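AAA ATPase, central region (Enterococcus faecium, PDB 2R9G) probably acts as an ATPase on DNA at stalled replication forks, as its MgsA (RarA) relatives are thought to do, its C-terminal fragment forming a tetramer here. Local coordinates at residues A32-L37 against V94-C99; S48-L53 against I89-V94; R52-G57 against R71-V76; P102-A107 against Q174-G179; D125-L130 against N159-P164. All blocks are in the same frame, centred on the assembly; numbering follows the deposited sequence. Where two conformers were deposited one is given.

Interaction 1 of 5, residues A32-L37 against V94-C99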
# COMPACT_ATOMS: atom_id res chain seq x y z
N ALA C 32 -11.99 12.34 20.85
CA ALA C 32 -10.90 12.63 21.77
C ALA C 32 -9.57 12.58 21.05
O ALA C 32 -8.71 13.42 21.28
CB ALA C 32 -10.91 11.67 22.93
N ALA C 33 -9.41 11.61 20.15
CA ALA C 33 -8.17 11.49 19.37
C ALA C 33 -7.97 12.67 18.43
O ALA C 33 -6.84 13.13 18.24
CB ALA C 33 -8.15 10.19 18.60
N LEU C 34 -9.07 13.16 17.87
CA LEU C 34 -9.02 14.32 16.99
C LEU C 34 -8.76 15.60 17.78
O LEU C 34 -8.09 16.50 17.29
CB LEU C 34 -10.29 14.43 16.15
CG LEU C 34 -10.40 13.41 15.01
CD1 LEU C 34 -11.68 13.63 14.25
CD2 LEU C 34 -9.21 13.47 14.05
N HIS C 35 -9.28 15.65 19.01
CA HIS C 35 -8.98 16.75 19.92
C HIS C 35 -7.49 16.82 20.23
O HIS C 35 -6.89 17.89 20.15
CB HIS C 35 -9.78 16.62 21.21
CG HIS C 35 -9.21 17.42 22.34
ND1 HIS C 35 -9.29 18.80 22.38
CD2 HIS C 35 -8.53 17.05 23.44
CE1 HIS C 35 -8.69 19.24 23.46
NE2 HIS C 35 -8.21 18.20 24.13
N TYR C 36 -6.90 15.68 20.58
CA TYR C 36 -5.47 15.63 20.90
C TYR C 36 -4.58 15.80 19.68
O TYR C 36 -3.50 16.38 19.79
CB TYR C 36 -5.09 14.37 21.70
CG TYR C 36 -5.72 14.38 23.07
CD1 TYR C 36 -5.40 15.37 24.01
CD2 TYR C 36 -6.67 13.43 23.41
CE1 TYR C 36 -6.01 15.39 25.27
CE2 TYR C 36 -7.28 13.44 24.65
CZ TYR C 36 -6.95 14.41 25.57
OH TYR C 36 -7.55 14.39 26.80
N LEU C 37 -5.03 15.31 18.52
CA LEU C 37 -4.31 15.58 17.26
C LEU C 37 -4.26 17.08 17.00
O LEU C 37 -3.20 17.63 16.69
CB LEU C 37 -4.91 14.82 16.07
CG LEU C 37 -4.38 15.15 14.66
CD1 LEU C 37 -2.86 15.01 14.54
CD2 LEU C 37 -5.07 14.30 13.61
N VAL C 94 -6.26 9.01 8.83
CA VAL C 94 -5.73 7.79 9.41
C VAL C 94 -6.12 7.63 10.87
O VAL C 94 -6.34 6.52 11.32
CB VAL C 94 -4.20 7.55 9.15
CG1 VAL C 94 -3.94 7.38 7.68
CG2 VAL C 94 -3.35 8.66 9.68
N VAL C 95 -6.26 8.74 11.58
CA VAL C 95 -6.67 8.71 12.99
C VAL C 95 -8.08 8.12 13.13
O VAL C 95 -8.29 7.21 13.92
CB VAL C 95 -6.53 10.12 13.65
CG1 VAL C 95 -7.36 10.23 14.92
CG2 VAL C 95 -5.08 10.43 13.96
N VAL C 96 -9.01 8.60 12.31
CA VAL C 96 -10.38 8.09 12.33
C VAL C 96 -10.42 6.59 11.98
O VAL C 96 -11.02 5.80 12.71
CB VAL C 96 -11.31 8.90 11.40
CG1 VAL C 96 -12.69 8.33 11.43
CG2 VAL C 96 -11.36 10.35 11.86
N ASP C 97 -9.73 6.23 10.90
CA ASP C 97 -9.58 4.85 10.45
C ASP C 97 -8.99 3.96 11.56
O ASP C 97 -9.51 2.88 11.81
CB ASP C 97 -8.71 4.79 9.18
CG ASP C 97 -8.61 3.38 8.57
OD1 ASP C 97 -9.40 2.48 8.92
OD2 ASP C 97 -7.74 3.19 7.70
N LEU C 98 -7.92 4.42 12.21
CA LEU C 98 -7.27 3.66 13.28
C LEU C 98 -8.17 3.48 14.50
O LEU C 98 -8.27 2.38 15.04
CB LEU C 98 -5.95 4.30 13.69
CG LEU C 98 -4.73 4.24 12.76
CD1 LEU C 98 -3.53 4.89 13.46
CD2 LEU C 98 -4.42 2.81 12.28
N CYS C 99 -8.82 4.57 14.92
CA CYS C 99 -9.81 4.56 16.02
C CYS C 99 -10.91 3.53 15.83
O CYS C 99 -11.36 2.92 16.79
CB CYS C 99 -10.49 5.93 16.20
SG CYS C 99 -9.42 7.23 16.84

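Interaction 2 of 5, residues S48-L53 against I89-V94. With ACT (acetate ion), chain R.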
# COMPACT_ATOMS: atom_id res chain seq x y z
N SER C 48 7.01 14.57 15.19
CA SER C 48 6.61 13.78 16.36
C SER C 48 5.22 13.17 16.20
O SER C 48 5.02 12.01 16.57
CB SER C 48 6.67 14.61 17.64
OG SER C 48 6.04 13.92 18.70
N ILE C 49 4.28 13.93 15.65
CA ILE C 49 2.93 13.41 15.37
C ILE C 49 3.03 12.17 14.47
O ILE C 49 2.41 11.14 14.74
CB ILE C 49 2.01 14.46 14.68
CG1 ILE C 49 1.84 15.72 15.54
CG2 ILE C 49 0.63 13.85 14.40
CD1 ILE C 49 1.26 16.94 14.80
N CYS C 50 3.83 12.29 13.41
CA CYS C 50 4.00 11.25 12.42
C CYS C 50 4.59 9.98 13.03
O CYS C 50 4.11 8.88 12.74
CB CYS C 50 4.89 11.75 11.28
SG CYS C 50 4.08 12.92 10.19
N ARG C 51 5.60 10.16 13.89
CA ARG C 51 6.26 9.05 14.57
C ARG C 51 5.29 8.33 15.48
O ARG C 51 5.18 7.11 15.42
CB ARG C 51 7.47 9.53 15.36
CG ARG C 51 8.76 9.55 14.56
CD ARG C 51 9.98 9.68 15.46
NE ARG C 51 9.95 10.91 16.25
CZ ARG C 51 10.38 12.10 15.82
NH1 ARG C 51 10.88 12.23 14.59
NH2 ARG C 51 10.31 13.15 16.61
N ARG C 52 4.59 9.10 16.32
CA ARG C 52 3.60 8.54 17.21
C ARG C 52 2.46 7.83 16.49
O ARG C 52 2.02 6.76 16.93
CB ARG C 52 3.07 9.59 18.17
CG ARG C 52 3.62 9.44 19.58
CD ARG C 52 4.98 10.11 19.78
NE ARG C 52 6.10 9.44 19.12
CZ ARG C 52 6.67 8.30 19.52
NH1 ARG C 52 6.23 7.65 20.59
NH2 ARG C 52 7.69 7.81 18.83
N LEU C 53 2.00 8.40 15.38
CA LEU C 53 0.94 7.77 14.59
C LEU C 53 1.32 6.40 14.03
O LEU C 53 0.51 5.48 14.05
CB LEU C 53 0.45 8.69 13.47
CG LEU C 53 -1.05 8.61 13.14
CD1 LEU C 53 -1.88 8.26 14.37
CD2 LEU C 53 -1.51 9.92 12.59
N ILE C 89 -4.45 16.83 7.11
CA ILE C 89 -5.54 16.17 6.40
C ILE C 89 -5.34 14.64 6.29
O ILE C 89 -6.19 13.90 6.77
CB ILE C 89 -5.85 16.84 5.04
CG1 ILE C 89 -6.20 18.32 5.23
CG2 ILE C 89 -6.96 16.11 4.34
CD1 ILE C 89 -6.15 19.15 3.93
N PRO C 90 -4.22 14.17 5.67
CA PRO C 90 -3.98 12.72 5.78
C PRO C 90 -3.93 12.15 7.20
O PRO C 90 -4.38 11.02 7.42
CB PRO C 90 -2.62 12.52 5.08
CG PRO C 90 -2.03 13.88 4.92
CD PRO C 90 -3.19 14.82 4.84
N LEU C 91 -3.39 12.91 8.15
CA LEU C 91 -3.32 12.46 9.55
C LEU C 91 -4.69 12.27 10.17
O LEU C 91 -4.90 11.32 10.91
CB LEU C 91 -2.50 13.42 10.41
CG LEU C 91 -1.05 13.58 9.97
CD1 LEU C 91 -0.35 14.57 10.86
CD2 LEU C 91 -0.32 12.22 9.93
N ALA C 92 -5.61 13.20 9.88
CA ALA C 92 -7.01 13.08 10.33
C ALA C 92 -7.66 11.81 9.80
O ALA C 92 -8.32 11.07 10.55
CB ALA C 92 -7.83 14.30 9.91
N ASP C 93 -7.46 11.56 8.50
CA ASP C 93 -7.99 10.39 7.83
C ASP C 93 -7.55 9.10 8.51
O ASP C 93 -8.36 8.21 8.73
CB ASP C 93 -7.53 10.35 6.37
CG ASP C 93 -8.26 11.35 5.48
OD1 ASP C 93 -7.86 11.44 4.31
OD2 ASP C 93 -9.21 12.03 5.93
N VAL C 94 -6.26 9.01 8.83
CA VAL C 94 -5.73 7.79 9.41
C VAL C 94 -6.12 7.63 10.87
O VAL C 94 -6.34 6.52 11.32
CB VAL C 94 -4.20 7.55 9.15
CG1 VAL C 94 -3.94 7.38 7.68
CG2 VAL C 94 -3.35 8.66 9.68
C ACT R . 8.51 12.03 19.53
O ACT R . 9.60 12.47 19.10
OXT ACT R . 7.95 11.21 18.80
CH3 ACT R . 7.91 12.47 20.84

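Interaction 3 of 5, residues R52-G57 against R71-V76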
# COMPACT_ATOMS: atom_id res chain seq x y z
N ARG C 52 4.59 9.10 16.32
CA ARG C 52 3.60 8.54 17.21
C ARG C 52 2.46 7.83 16.49
O ARG C 52 2.02 6.76 16.93
CB ARG C 52 3.07 9.59 18.17
CG ARG C 52 3.62 9.44 19.58
CD ARG C 52 4.98 10.11 19.78
NE ARG C 52 6.10 9.44 19.12
CZ ARG C 52 6.67 8.30 19.52
NH1 ARG C 52 6.23 7.65 20.59
NH2 ARG C 52 7.69 7.81 18.83
N LEU C 53 2.00 8.40 15.38
CA LEU C 53 0.94 7.77 14.59
C LEU C 53 1.32 6.40 14.03
O LEU C 53 0.51 5.48 14.05
CB LEU C 53 0.45 8.69 13.47
CG LEU C 53 -1.05 8.61 13.14
CD1 LEU C 53 -1.88 8.26 14.37
CD2 LEU C 53 -1.51 9.92 12.59
N MET C 54 2.56 6.25 13.54
CA MET C 54 3.06 4.95 13.07
C MET C 54 3.18 3.92 14.20
O MET C 54 2.86 2.75 13.99
CB MET C 54 4.40 5.08 12.32
CG MET C 54 4.28 5.75 10.94
SD MET C 54 5.82 5.93 10.02
CE MET C 54 6.73 7.12 10.99
N VAL C 55 3.61 4.36 15.39
CA VAL C 55 3.66 3.50 16.58
C VAL C 55 2.27 2.99 16.94
O VAL C 55 2.09 1.79 17.14
CB VAL C 55 4.30 4.21 17.82
CG1 VAL C 55 4.11 3.37 19.10
CG2 VAL C 55 5.77 4.44 17.59
N ILE C 56 1.30 3.90 17.00
CA ILE C 56 -0.08 3.56 17.39
C ILE C 56 -0.69 2.51 16.45
O ILE C 56 -1.17 1.48 16.91
CB ILE C 56 -1.00 4.81 17.48
CG1 ILE C 56 -0.52 5.76 18.58
CG2 ILE C 56 -2.43 4.40 17.76
CD1 ILE C 56 -0.97 7.20 18.37
N GLY C 57 -0.61 2.76 15.14
CA GLY C 57 -1.17 1.87 14.14
C GLY C 57 -0.61 0.47 14.22
O GLY C 57 -1.35 -0.51 14.10
N ARG C 71 -1.16 1.86 5.91
CA ARG C 71 -1.60 3.15 5.35
C ARG C 71 -1.16 4.40 6.13
O ARG C 71 -1.24 5.51 5.60
CB ARG C 71 -3.13 3.17 5.16
CG ARG C 71 -3.60 2.39 3.95
CD ARG C 71 -5.02 2.76 3.55
NE ARG C 71 -6.01 2.46 4.59
CZ ARG C 71 -6.62 1.29 4.73
NH1 ARG C 71 -6.34 0.29 3.91
NH2 ARG C 71 -7.51 1.12 5.69
N THR C 72 -0.74 4.20 7.38
CA THR C 72 -0.23 5.28 8.22
C THR C 72 1.11 5.77 7.67
O THR C 72 1.42 6.95 7.74
CB THR C 72 -0.07 4.80 9.68
OG1 THR C 72 -1.28 4.14 10.11
CG2 THR C 72 0.22 5.96 10.62
N VAL C 73 1.88 4.84 7.13
CA VAL C 73 3.16 5.17 6.52
C VAL C 73 2.95 6.00 5.25
O VAL C 73 3.63 6.99 5.04
CB VAL C 73 3.98 3.89 6.25
CG1 VAL C 73 5.34 4.22 5.65
CG2 VAL C 73 4.14 3.09 7.55
N ASN C 74 1.96 5.63 4.43
CA ASN C 74 1.58 6.44 3.27
C ASN C 74 1.23 7.86 3.69
O ASN C 74 1.79 8.82 3.15
CB ASN C 74 0.40 5.81 2.50
CG ASN C 74 0.75 4.47 1.88
OD1 ASN C 74 1.01 3.49 2.58
ND2 ASN C 74 0.76 4.41 0.55
N ALA C 75 0.35 7.98 4.69
CA ALA C 75 -0.10 9.27 5.22
C ALA C 75 1.05 10.13 5.76
O ALA C 75 1.05 11.34 5.55
CB ALA C 75 -1.15 9.07 6.29
N VAL C 76 2.01 9.50 6.41
CA VAL C 76 3.19 10.16 6.96
C VAL C 76 4.09 10.70 5.86
O VAL C 76 4.60 11.82 5.96
CB VAL C 76 3.96 9.22 7.94
CG1 VAL C 76 5.42 9.69 8.19
CG2 VAL C 76 3.19 9.11 9.26
O HOH W 1 0.84 2.21 11.59

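Interaction 4 of 5, residues P102-A107 against Q174-G179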
# COMPACT_ATOMS: atom_id res chain seq x y z
N PRO C 102 -10.50 -2.76 13.99
CA PRO C 102 -10.21 -3.73 15.05
C PRO C 102 -8.83 -3.54 15.67
O PRO C 102 -7.86 -3.27 14.96
CB PRO C 102 -10.28 -5.07 14.33
CG PRO C 102 -11.25 -4.83 13.21
CD PRO C 102 -10.89 -3.45 12.74
N LYS C 103 -8.77 -3.67 16.99
CA LYS C 103 -7.54 -3.46 17.73
C LYS C 103 -6.87 -4.79 18.05
O LYS C 103 -7.54 -5.74 18.46
CB LYS C 103 -7.80 -2.71 19.04
CG LYS C 103 -8.60 -1.42 18.92
CD LYS C 103 -7.82 -0.34 18.21
CE LYS C 103 -8.62 0.94 18.12
NZ LYS C 103 -9.87 0.78 17.35
N SER C 104 -5.56 -4.84 17.86
CA SER C 104 -4.77 -5.99 18.25
C SER C 104 -3.37 -5.58 18.67
O SER C 104 -2.67 -4.87 17.93
CB SER C 104 -4.70 -7.01 17.12
OG SER C 104 -3.90 -8.10 17.51
N ASN C 105 -2.97 -6.02 19.86
CA ASN C 105 -1.61 -5.84 20.32
C ASN C 105 -0.83 -7.15 20.35
O ASN C 105 0.31 -7.19 20.82
CB ASN C 105 -1.59 -5.14 21.69
CG ASN C 105 -2.16 -6.01 22.83
OD1 ASN C 105 -2.88 -6.99 22.61
ND2 ASN C 105 -1.84 -5.63 24.06
N SER C 106 -1.46 -8.22 19.83
CA SER C 106 -0.95 -9.59 19.93
C SER C 106 0.48 -9.78 19.44
O SER C 106 1.28 -10.42 20.11
CB SER C 106 -1.88 -10.58 19.22
OG SER C 106 -1.95 -10.29 17.84
N ALA C 107 0.82 -9.20 18.29
CA ALA C 107 2.18 -9.35 17.75
C ALA C 107 3.23 -8.57 18.55
O ALA C 107 4.38 -9.01 18.67
CB ALA C 107 2.23 -8.94 16.31
N GLN C 174 -0.42 -15.43 20.95
CA GLN C 174 -1.80 -15.83 21.17
C GLN C 174 -2.69 -14.96 20.30
O GLN C 174 -2.90 -13.77 20.59
CB GLN C 174 -2.20 -15.80 22.66
CG GLN C 174 -1.22 -15.07 23.58
CD GLN C 174 -1.13 -15.70 24.96
OE1 GLN C 174 -1.23 -15.00 25.98
NE2 GLN C 174 -0.93 -17.01 25.01
N PRO C 175 -3.19 -15.55 19.20
CA PRO C 175 -4.00 -14.85 18.20
C PRO C 175 -5.30 -14.32 18.76
O PRO C 175 -5.86 -14.89 19.71
CB PRO C 175 -4.28 -15.93 17.16
CG PRO C 175 -4.05 -17.21 17.85
CD PRO C 175 -2.99 -16.96 18.84
N LYS C 176 -5.77 -13.22 18.18
CA LYS C 176 -7.01 -12.60 18.61
C LYS C 176 -8.00 -12.66 17.47
O LYS C 176 -7.65 -12.98 16.34
CB LYS C 176 -6.75 -11.17 19.08
CG LYS C 176 -5.90 -11.12 20.35
CD LYS C 176 -6.01 -9.77 21.03
CE LYS C 176 -5.70 -9.87 22.51
NZ LYS C 176 -6.23 -8.68 23.25
N ASP C 177 -9.26 -12.39 17.78
CA ASP C 177 -10.31 -12.48 16.77
C ASP C 177 -11.12 -11.19 16.68
O ASP C 177 -12.30 -11.21 16.33
CB ASP C 177 -11.21 -13.71 17.01
CG ASP C 177 -11.80 -13.78 18.43
OD1 ASP C 177 -11.92 -12.74 19.12
OD2 ASP C 177 -12.16 -14.90 18.84
N THR C 178 -10.47 -10.07 17.02
CA THR C 178 -11.11 -8.76 16.99
C THR C 178 -11.43 -8.31 15.56
O THR C 178 -12.36 -7.53 15.35
CB THR C 178 -10.28 -7.68 17.74
OG1 THR C 178 -8.91 -7.76 17.35
CG2 THR C 178 -10.36 -7.87 19.24
N GLY C 179 -10.66 -8.80 14.59
CA GLY C 179 -10.97 -8.59 13.19
C GLY C 179 -10.80 -9.83 12.33
O GLY C 179 -10.06 -10.75 12.70
O HOH W 2 -6.52 -6.35 21.33
O HOH W 3 0.32 -12.65 21.52

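Interaction 5 of 5, residues D125-L130 against N159-P164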
# COMPACT_ATOMS: atom_id res chain seq x y z
N ASP C 125 20.80 -22.13 21.49
CA ASP C 125 21.55 -21.91 20.25
C ASP C 125 20.68 -22.20 19.04
O ASP C 125 19.67 -22.91 19.15
CB ASP C 125 22.81 -22.77 20.21
CG ASP C 125 23.97 -22.14 20.97
OD1 ASP C 125 23.97 -20.90 21.16
OD2 ASP C 125 24.88 -22.89 21.38
N VAL C 126 21.06 -21.64 17.89
CA VAL C 126 20.44 -21.93 16.60
C VAL C 126 20.70 -23.41 16.28
O VAL C 126 21.87 -23.82 16.20
CB VAL C 126 21.04 -21.03 15.47
CG1 VAL C 126 20.50 -21.43 14.11
CG2 VAL C 126 20.77 -19.56 15.73
N PRO C 127 19.63 -24.21 16.14
CA PRO C 127 19.76 -25.62 15.76
C PRO C 127 20.56 -25.77 14.47
O PRO C 127 20.39 -24.97 13.54
CB PRO C 127 18.31 -26.06 15.55
CG PRO C 127 17.52 -25.17 16.43
CD PRO C 127 18.21 -23.85 16.34
N ASP C 128 21.42 -26.79 14.42
CA ASP C 128 22.43 -26.93 13.37
C ASP C 128 21.89 -26.95 11.95
O ASP C 128 22.55 -26.46 11.03
CB ASP C 128 23.30 -28.17 13.65
CG ASP C 128 24.17 -28.01 14.88
OD1 ASP C 128 25.16 -27.24 14.82
OD2 ASP C 128 23.87 -28.64 15.91
N HIS C 129 20.68 -27.47 11.77
CA HIS C 129 20.03 -27.49 10.46
C HIS C 129 19.47 -26.13 10.02
O HIS C 129 19.05 -25.98 8.87
CB HIS C 129 18.94 -28.57 10.41
CG HIS C 129 17.80 -28.33 11.34
ND1 HIS C 129 17.86 -28.64 12.68
CD2 HIS C 129 16.57 -27.81 11.13
CE1 HIS C 129 16.71 -28.32 13.25
NE2 HIS C 129 15.91 -27.82 12.33
N LEU C 130 19.46 -25.15 10.93
CA LEU C 130 18.99 -23.80 10.60
C LEU C 130 20.12 -22.83 10.31
O LEU C 130 19.87 -21.69 9.90
CB LEU C 130 18.11 -23.24 11.72
CG LEU C 130 16.81 -23.94 12.06
CD1 LEU C 130 16.09 -23.10 13.07
CD2 LEU C 130 15.93 -24.19 10.83
N ASN C 159 6.68 -30.23 8.71
CA ASN C 159 6.90 -30.44 10.14
C ASN C 159 8.40 -30.45 10.42
O ASN C 159 9.10 -31.40 10.08
CB ASN C 159 6.26 -31.76 10.60
CG ASN C 159 6.20 -31.90 12.12
OD1 ASN C 159 6.99 -31.32 12.86
ND2 ASN C 159 5.24 -32.70 12.59
N GLN C 160 8.88 -29.36 11.02
CA GLN C 160 10.30 -29.15 11.26
C GLN C 160 10.47 -28.30 12.52
O GLN C 160 9.64 -27.44 12.82
CB GLN C 160 10.93 -28.44 10.05
CG GLN C 160 12.45 -28.31 10.09
CD GLN C 160 13.06 -27.92 8.76
OE1 GLN C 160 14.26 -28.11 8.53
NE2 GLN C 160 12.23 -27.38 7.87
N GLN C 161 11.53 -28.57 13.28
CA GLN C 161 11.86 -27.80 14.47
C GLN C 161 12.61 -26.53 14.08
O GLN C 161 13.64 -26.58 13.42
CB GLN C 161 12.71 -28.63 15.44
CG GLN C 161 12.90 -28.01 16.82
CD GLN C 161 14.25 -28.32 17.45
OE1 GLN C 161 15.15 -28.85 16.78
NE2 GLN C 161 14.41 -27.99 18.72
N TYR C 162 12.07 -25.38 14.50
CA TYR C 162 12.72 -24.09 14.27
C TYR C 162 13.14 -23.41 15.58
O TYR C 162 14.14 -22.69 15.62
CB TYR C 162 11.82 -23.15 13.45
CG TYR C 162 11.43 -23.66 12.08
CD1 TYR C 162 12.32 -23.57 11.01
CD2 TYR C 162 10.18 -24.22 11.85
CE1 TYR C 162 11.98 -24.03 9.76
CE2 TYR C 162 9.82 -24.69 10.60
CZ TYR C 162 10.73 -24.60 9.56
OH TYR C 162 10.39 -25.06 8.31
N LEU C 163 12.37 -23.64 16.64
CA LEU C 163 12.73 -23.16 17.97
C LEU C 163 13.96 -23.91 18.49
O LEU C 163 14.06 -25.13 18.30
CB LEU C 163 11.56 -23.33 18.93
CG LEU C 163 10.44 -22.30 18.94
CD1 LEU C 163 9.19 -22.91 19.56
CD2 LEU C 163 10.86 -21.02 19.68
N PRO C 164 14.90 -23.19 19.14
CA PRO C 164 16.04 -23.80 19.83
C PRO C 164 15.59 -24.82 20.88
O PRO C 164 14.48 -24.71 21.40
CB PRO C 164 16.71 -22.61 20.53
CG PRO C 164 16.32 -21.44 19.71
CD PRO C 164 14.92 -21.72 19.25

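Interaction 1 of 5, residues A32-L37 against V94-C99
V95 of helix 88-100 packs against A33, L34 and L37 of helix 30-43, and its two methyls divide the work. With CG1 anti to the backbone N (chi1 161°), this methyl lies 3.8 Å from A33 CB and also touches L34 CD2. CG2, anti to the carbonyl carbon and beside the backbone N, meets L37 CD2 at 3.9 Å. A branched residue suits the spot because both methyls start at CB and need little length to reach two neighbours. L34 and V95 lie alongside each other, pointing opposite ways, while the extended fork of L34 also brings its CD1 to V96 CG2 (4.1 Å). A33, with only a methyl, sits where the backbones come nearest, opposite V95, and its CB also meets C99 SG at 3.7 Å. There are no hydrogen bonds across the contact, and every touching residue is buried. I25 of helix 14-26 packs on A33, and L53 of helix 46-61 on V95, so the same side chains reach a third and a fourth helix. The two short segments approach to 10.0 Å between axes at an angle of 148°, the near-antiparallel, aliphatic packing of an all-helical bundle.

Interaction 2 of 5, residues S48-L53 against I89-V94
Acetate O is gripped by two nitrogens of one arginine: R51 NH2 gives it a fairly straight hydrogen bond of 2.7 Å (162° at the hydrogen), and R51 NE adds a weak one. The same NE also bonds to acetate OXT at 3.3 Å, so the carboxylate lies along the guanidinium edge near its plane. This ion, probably from the crystallisation liquor, marks the outer side of helix 46-61; K81 of the third subunit packs on R51 there. The inner side of the helix belongs to the helical bundle: segments 48-53 and 89-94 run nearly parallel, 23° apart, with axes 11.7 Å from each other.

At that distance long side chains must fill the gap, and L91 suits it. Its CG lies anti to the carbonyl carbon (chi1 -61°), and the leucine then runs straight out, turning CD1 to I49 and CD2 to L53. L91 CD1 meets I49 CG2 at 3.7 Å, while C50 SG lies at the outer limit of contact from L91 CD2. L53 is twisted away from the staggered torsions, which suggests a conformation fitted to its neighbours; F21 and I25 of helix 14-26 lie against it too. L53 CD2 rests on two methyls at once, 3.7 Å from L91 CD2 and 3.7 Å from V94 CG2.

Interaction 3 of 5, residues R52-G57 against R71-V76
T72 presses its methyl against the turn of helix around L53 and M54, with T72 CG2 3.5 Å from the carbonyl L53 O and 3.9 Å from L53 CG. This is a close approach within an antiparallel helical hairpin: helices 46-61 and 66-82 follow each other in the chain, and the two segments lie 171° apart with axes 9.3 Å from each other. A short beta-branched residue suits it, and G57, facing T72, has no side chain to collide with the hydroxyl. T72 OG1 is held by A68 O one turn back in its own helix; a second conformer of T72 makes finer detail doubtful. Between the helices a water donates to M54 O and is weakly bonded to T72 OG1.

M54 packs beside T72. Its unbranched chain runs straight to SD, bringing M54 CG to 3.9 Å from V76 CG2 and M54 SD to 4.1 Å from V73 CG2, crossing both valines at about a right angle. Further out, the third subunit closes over this side, where K81 packs on M54 and A78 on V73, both of that subunit. The methionine then folds at its last torsion (chi3 -67°), laying M54 CE 4.0 Å from V76 CG1.

Interaction 4 of 5, residues P102-A107 against Q174-G179
T178 makes the direct hydrogen bond of this contact, giving its hydroxyl to the carbonyl of K103 (T178 OG1 to K103 O, 2.7 Å). The torsion of T178 (chi1 46°) places OG1 between its backbone N and carbonyl carbon; the donor stands above the carbonyl plane, 44° out of it. Water-mediated bonds follow. One water gives a second hydrogen bond to K103 O and accepts from K176 NZ at 3.0 Å, the extended lysine being long enough to span the gap. Another joins S106 O to the backbone nitrogen Q174 N.

Van der Waals contacts fill in between: the P102 ring sets its CB 3.4 Å from T178 O, and the short side chain of S106 sets its CB 3.6 Å from Q174 O.

The remaining polar ends look elsewhere. N105 ND2 bonds to Y149 OH of the second subunit, and K103 NZ is held by S101 O and C99 O. Carboxylate oxygens of E182 bind S104 OG and S106 OG, fastening 102-107 to helix 180-195, and reach K176 N weakly. The start of helix 106-119 and its preceding loop are therefore joined to the loop before helix 180-195 by one direct side-chain bond and by waters on backbone atoms, a partly solvent-mediated contact.

Interaction 5 of 5, residues D125-L130 against N159-P164
L130 and Y162 form the tight part of this contact. L130 CD1 is 3.2 Å from Y162 O, and L130 CD2 lies 3.7 Å from Y162 CD1, the two side chains crossing at about a right angle. Alongside, H129 donates a hydrogen bond to a backbone carbonyl: H129 NE2 meets Q161 O at 2.8 Å, with an angle of 155° at the hydrogen, in both the ring plane and the carbonyl plane. Its chi1 of 64° tips the ring over its own backbone toward that oxygen, and Q160 OE1 comes near H129 CD2 with amide and ring planes only 12° apart. Q160 is itself fixed by Q148 O.

The prolines are buried too, giving compact bulk with no N-H to satisfy: P127 CG is 3.9 Å from L163 O, and P164 CB comes close to D125 O (3.3 Å). The solvent side lies at D125, whose exposed side chain points away, and at the partly exposed Q161, which turns its amide nitrogen to D165.

Y36 of the third subunit packs on P127, L130 and P164 and bonds to Y162 O. A type I turn, P127 to L130, closed by L130 N to P127 O, thus docks on a loop of the same chain without regular secondary structure, and together they form a surface for that tyrosine.

In the fold
Interactions 1, 2 and 3 form one buried core: helix 88-100 serves interactions 1 and 2, helix 46-61 serves interactions 2 and 3, and V94 and L53 pass contacts among them. Their centres lie 6 to 12 Å apart, and interactions 2 and 3 are nested inside the chain loop that interaction 1 closes. All three rest mainly on aliphatic and sulfur groups. The D97 to R71 salt bridge adds charge between interactions 1 and 3. Interaction 4, partly buried, follows later in the chain and relies on hydroxyls, a lysine and waters; K103 ties it back to helix 88-100. Interaction 5, about 43 Å from interaction 1 between centres, is buried though peripheral; its loops pack against the third subunit, as the others also meet neighbouring subunits.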